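Local coordinates for protein 2-hydroxy-3-oxopropionate reductase (Polaromonas sp. JS666, PDB 4DLL) that probably reduces 2-hydroxy-3-oxopropionate (tartronate semialdehyde) to glycerate with a nicotinamide cofactor, at residues V100-L105 with A135-A140; A65-L70 with A75-Q80. All coordinates share one frame; numbering follows the deposited sequence.

Interaction 1 (V100-L105 with A135-A140); sequences VVQDVL and AARLGA
R137 and L138, neighbours on helix 128-140, reach across to Q102 and L105 of helix 98-107, and the contact is made by these four side chains alone. The two segments keep well apart, their nearest CA atoms, those of L105 and L138, being 9.0 Å from each other. R137 comes first. Its CB points toward helix 98-107, and bends at chi2 (-93°) and chi3 bring the guanidinium to the Q102 amide, the two side chains crossing at about a right angle. The amide nitrogen lies at the guanidinium edge, near its plane, with NE2 of Q102 3.7 Å from NH2 of R137; on the other branch OE1 of Q102 is 3.7 Å from NH1 of R137. The amide and guanidinium planes are turned 48° apart, and no hydrogen bond forms between the two groups. R137 also makes a cation-pi contact with F106 and a long, weak ion pair with D133. One residue on, L138 sends CD2 into the fork of L105, 3.8 Å from CD2 and 4.1 Å from CD1 of that leucine. F120 of strand 119-122 and A111 of helix 110-113 touch both leucines. The chemistry is thus divided between two layers: buried methyl groups meet over the Rossmann-type sheet, while the partly exposed amide meets the guanidinium edge, consistent with van der Waals contact rather than a specific bond between Q102 and R137.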
loop_
_atom_site.group_PDB
_atom_site.type_symbol
_atom_site.label_atom_id
_atom_site.label_comp_id
_atom_site.label_asym_id
_atom_site.label_seq_id
_atom_site.Cartn_x
_atom_site.Cartn_y
_atom_site.Cartn_z
ATOM N N VAL A 100 27.714 0.741 15.396
ATOM C CA VAL A 100 28.367 -0.546 15.121
ATOM C C VAL A 100 29.185 -0.437 13.842
ATOM O O VAL A 100 30.349 -0.857 13.814
ATOM C CB VAL A 100 27.329 -1.730 15.045
ATOM C CG1 VAL A 100 28.014 -3.097 14.896
ATOM C CG2 VAL A 100 26.438 -1.756 16.278
ATOM N N VAL A 101 28.595 0.155 12.795
ATOM C CA VAL A 101 29.320 0.283 11.530
ATOM C C VAL A 101 30.596 1.112 11.717
ATOM O O VAL A 101 31.657 0.682 11.292
ATOM C CB VAL A 101 28.456 0.785 10.358
ATOM C CG1 VAL A 101 29.354 1.207 9.177
ATOM C CG2 VAL A 101 27.557 -0.305 9.890
ATOM N N GLN A 102 30.492 2.255 12.402
ATOM C CA GLN A 102 31.619 3.126 12.713
ATOM C C GLN A 102 32.715 2.353 13.430
ATOM O O GLN A 102 33.877 2.423 13.047
ATOM C CB GLN A 102 31.124 4.296 13.572
ATOM C CG GLN A 102 32.190 4.971 14.522
ATOM C CD GLN A 102 32.649 6.346 14.053
ATOM O OE1 GLN A 102 31.917 7.070 13.359
ATOM N NE2 GLN A 102 33.867 6.727 14.457
ATOM N N ASP A 103 32.319 1.624 14.478
ATOM C CA ASP A 103 33.245 0.888 15.322
ATOM C C ASP A 103 34.002 -0.143 14.494
ATOM O O ASP A 103 35.234 -0.070 14.351
ATOM C CB ASP A 103 32.499 0.201 16.464
ATOM C CG ASP A 103 33.442 -0.347 17.518
ATOM O OD1 ASP A 103 33.733 0.390 18.490
ATOM O OD2 ASP A 103 33.930 -1.494 17.360
ATOM N N VAL A 104 33.266 -1.080 13.909
ATOM C CA VAL A 104 33.868 -2.042 12.965
ATOM C C VAL A 104 34.832 -1.442 11.901
ATOM O O VAL A 104 35.958 -1.928 11.721
ATOM C CB VAL A 104 32.803 -2.938 12.303
ATOM C CG1 VAL A 104 33.470 -3.954 11.375
ATOM C CG2 VAL A 104 32.046 -3.670 13.378
ATOM N N LEU A 105 34.393 -0.380 11.226
ATOM C CA LEU A 105 35.197 0.216 10.176
ATOM C C LEU A 105 36.457 0.854 10.748
ATOM O O LEU A 105 37.551 0.688 10.210
ATOM C CB LEU A 105 34.378 1.280 9.431
ATOM C CG LEU A 105 33.636 0.912 8.127
ATOM C CD1 LEU A 105 32.894 2.143 7.621
ATOM C CD2 LEU A 105 34.621 0.440 7.094
ATOM N N ALA A 135 31.141 7.530 3.699
ATOM C CA ALA A 135 31.616 7.678 2.332
ATOM C C ALA A 135 32.823 8.667 2.247
ATOM O O ALA A 135 33.795 8.407 1.513
ATOM C CB ALA A 135 30.470 8.149 1.483
ATOM N N ALA A 136 32.785 9.767 3.044
ATOM C CA ALA A 136 33.913 10.736 3.070
ATOM C C ALA A 136 35.196 10.095 3.659
ATOM O O ALA A 136 36.245 10.159 3.003
ATOM C CB ALA A 136 33.525 12.066 3.821
ATOM N N ARG A 137 35.098 9.449 4.844
ATOM C CA ARG A 137 36.259 8.805 5.477
ATOM C C ARG A 137 36.892 7.752 4.577
ATOM O O ARG A 137 38.096 7.808 4.303
ATOM C CB ARG A 137 35.941 8.142 6.813
ATOM C CG ARG A 137 34.998 8.876 7.695
ATOM C CD ARG A 137 35.620 9.779 8.696
ATOM N NE ARG A 137 36.195 9.033 9.825
ATOM C CZ ARG A 137 35.519 8.605 10.899
ATOM N NH1 ARG A 137 34.203 8.807 11.022
ATOM N NH2 ARG A 137 36.168 7.953 11.859
ATOM N N LEU A 138 36.111 6.766 4.142
ATOM C CA LEU A 138 36.662 5.748 3.222
ATOM C C LEU A 138 37.291 6.364 1.973
ATOM O O LEU A 138 38.348 5.917 1.520
ATOM C CB LEU A 138 35.646 4.648 2.843
ATOM C CG LEU A 138 34.901 3.985 3.994
ATOM C CD1 LEU A 138 33.989 2.870 3.541
ATOM C CD2 LEU A 138 35.827 3.464 5.068
ATOM N N GLY A 139 36.636 7.350 1.391
ATOM C CA GLY A 139 37.213 8.033 0.241
ATOM C C GLY A 139 38.566 8.636 0.628
ATOM O O GLY A 139 39.548 8.499 -0.116
ATOM N N ALA A 140 38.640 9.249 1.818
ATOM C CA ALA A 140 39.940 9.723 2.374
ATOM C C ALA A 140 40.990 8.633 2.154
ATOM O O ALA A 140 42.150 8.931 1.892
ATOM C CB ALA A 140 39.834 10.046 3.888
#

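Interaction 2 (A65-L70 with A75-Q80); sequences ARAASL and ATIHEQ
A75 and I77 present two bumps to the flank of helix 64-71, which receives them around A67 and L70. The I77 side chain fits between these two helix residues, one turn apart. Its CD1 sits 3.8 Å from O of A67 and 4.0 Å from CB of L70, while the other branch, CG2, lies 4.2 Å from CB of A67. The torsions explain this straddle: CG1, anti to the carbonyl carbon of I77 (chi1 -39°), lies on the helix side, CG2 is left for the alanine methyl, and chi2 directs CD1. Closer to the turn, the CB of A75 nestles against the last peptide of the segment, 3.3 Å from O of L70 and 4.2 Å from CB of L70. That same oxygen accepts a hydrogen bond from N of A75 (3.2 Å), bent to 143° at the hydrogen, with the nitrogen tilted 32° from the carbonyl plane. The bond ties the returning chain to the helix before strand 76-78 begins. This is the closing half of a beta-alpha-beta unit: strand 76-78 runs parallel to strand 56-60, whose V59 touches both L70 and I77, while L44 and A47 of helix 43-52 pack against L70 from the neighbouring helix.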
loop_
_atom_site.group_PDB
_atom_site.type_symbol
_atom_site.label_atom_id
_atom_site.label_comp_id
_atom_site.label_asym_id
_atom_site.label_seq_id
_atom_site.Cartn_x
_atom_site.Cartn_y
_atom_site.Cartn_z
ATOM N N ALA A 65 25.996 -20.178 15.051
ATOM C CA ALA A 65 25.198 -21.127 14.269
ATOM C C ALA A 65 25.029 -20.651 12.825
ATOM O O ALA A 65 24.866 -21.471 11.896
ATOM C CB ALA A 65 23.832 -21.354 14.928
ATOM N N ARG A 66 25.073 -19.334 12.652
ATOM C CA ARG A 66 24.987 -18.747 11.332
ATOM C C ARG A 66 26.349 -18.968 10.691
ATOM O O ARG A 66 26.448 -19.483 9.589
ATOM C CB ARG A 66 24.617 -17.252 11.402
ATOM N N ALA A 67 27.393 -18.612 11.425
ATOM C CA ALA A 67 28.768 -18.960 11.060
ATOM C C ALA A 67 28.869 -20.420 10.544
ATOM O O ALA A 67 29.387 -20.644 9.453
ATOM C CB ALA A 67 29.720 -18.726 12.254
ATOM N N ALA A 68 28.318 -21.379 11.295
ATOM C CA ALA A 68 28.352 -22.806 10.885
ATOM C C ALA A 68 27.589 -23.066 9.588
ATOM O O ALA A 68 28.054 -23.817 8.741
ATOM C CB ALA A 68 27.838 -23.739 11.995
ATOM N N SER A 69 26.427 -22.438 9.466
ATOM C CA SER A 69 25.605 -22.533 8.292
ATOM C C SER A 69 26.304 -21.991 7.059
ATOM O O SER A 69 26.113 -22.492 5.939
ATOM C CB SER A 69 24.329 -21.755 8.520
ATOM O OG SER A 69 23.402 -22.490 9.284
ATOM N N LEU A 70 27.092 -20.951 7.273
ATOM C CA LEU A 70 27.872 -20.277 6.238
ATOM C C LEU A 70 29.114 -21.069 5.861
ATOM O O LEU A 70 29.464 -21.172 4.655
ATOM C CB LEU A 70 28.294 -18.871 6.738
ATOM C CG LEU A 70 27.202 -17.798 6.790
ATOM C CD1 LEU A 70 27.573 -16.615 7.703
ATOM C CD2 LEU A 70 26.870 -17.346 5.355
ATOM N N ALA A 75 32.010 -20.656 2.844
ATOM C CA ALA A 75 32.540 -19.407 3.373
ATOM C C ALA A 75 33.666 -19.619 4.403
ATOM O O ALA A 75 33.603 -20.558 5.187
ATOM C CB ALA A 75 31.397 -18.595 3.984
ATOM N N THR A 76 34.666 -18.740 4.409
ATOM C CA THR A 76 35.699 -18.766 5.421
ATOM C C THR A 76 35.346 -17.761 6.526
ATOM O O THR A 76 35.181 -16.563 6.268
ATOM C CB THR A 76 37.109 -18.391 4.849
ATOM O OG1 THR A 76 37.380 -19.151 3.669
ATOM C CG2 THR A 76 38.232 -18.646 5.907
ATOM N N ILE A 77 35.274 -18.235 7.759
ATOM C CA ILE A 77 34.943 -17.356 8.868
ATOM C C ILE A 77 36.214 -16.831 9.537
ATOM O O ILE A 77 37.167 -17.569 9.697
ATOM C CB ILE A 77 34.025 -18.064 9.851
ATOM C CG1 ILE A 77 32.987 -18.935 9.109
ATOM C CG2 ILE A 77 33.372 -17.105 10.822
ATOM C CD1 ILE A 77 32.004 -18.277 8.171
ATOM N N HIS A 78 36.250 -15.557 9.909
ATOM C CA HIS A 78 37.403 -14.992 10.624
ATOM C C HIS A 78 36.979 -14.488 11.999
ATOM O O HIS A 78 35.833 -14.070 12.187
ATOM C CB HIS A 78 38.059 -13.898 9.793
ATOM C CG HIS A 78 38.430 -14.358 8.425
ATOM N ND1 HIS A 78 39.734 -14.607 8.053
ATOM C CD2 HIS A 78 37.664 -14.681 7.350
ATOM C CE1 HIS A 78 39.760 -15.032 6.799
ATOM N NE2 HIS A 78 38.515 -15.090 6.350
ATOM N N GLU A 79 37.879 -14.566 12.970
ATOM C CA GLU A 79 37.564 -14.074 14.326
ATOM C C GLU A 79 37.545 -12.520 14.356
ATOM O O GLU A 79 36.711 -11.923 15.031
ATOM C CB GLU A 79 38.537 -14.683 15.374
ATOM C CG GLU A 79 38.308 -14.247 16.846
ATOM C CD GLU A 79 37.015 -14.794 17.467
ATOM O OE1 GLU A 79 36.299 -15.624 16.808
ATOM O OE2 GLU A 79 36.710 -14.386 18.629
ATOM N N GLN A 80 38.453 -11.895 13.591
ATOM C CA GLN A 80 38.587 -10.426 13.498
ATOM C C GLN A 80 38.132 -9.947 12.113
ATOM O O GLN A 80 38.501 -10.531 11.086
ATOM C CB GLN A 80 40.042 -9.997 13.725
ATOM C CG GLN A 80 40.512 -9.996 15.168
ATOM C CD GLN A 80 42.021 -9.781 15.258
ATOM O OE1 GLN A 80 42.707 -9.540 14.251
ATOM N NE2 GLN A 80 42.551 -9.873 16.472
#

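In the fold
Both interactions belong to the NAD-binding domain of the 6-phosphogluconate dehydrogenase family, at different places along the same sheet, with centres about 23 Å apart and nearest atoms about 8 Å apart. Interaction 2 lies at the strand 76-78 edge and joins a helix to the strand that follows it; interaction 1 joins two helices, 98-107 and 128-140, over strand 119-122 farther across the sheet. No helix or strand is common to the two. Each is partly buried, with two buried and two partly exposed residues in touch. Interaction 1 pairs leucines inside and polar groups outside, without a hydrogen bond, whereas interaction 2 is aliphatic throughout its side chains and adds one backbone bond.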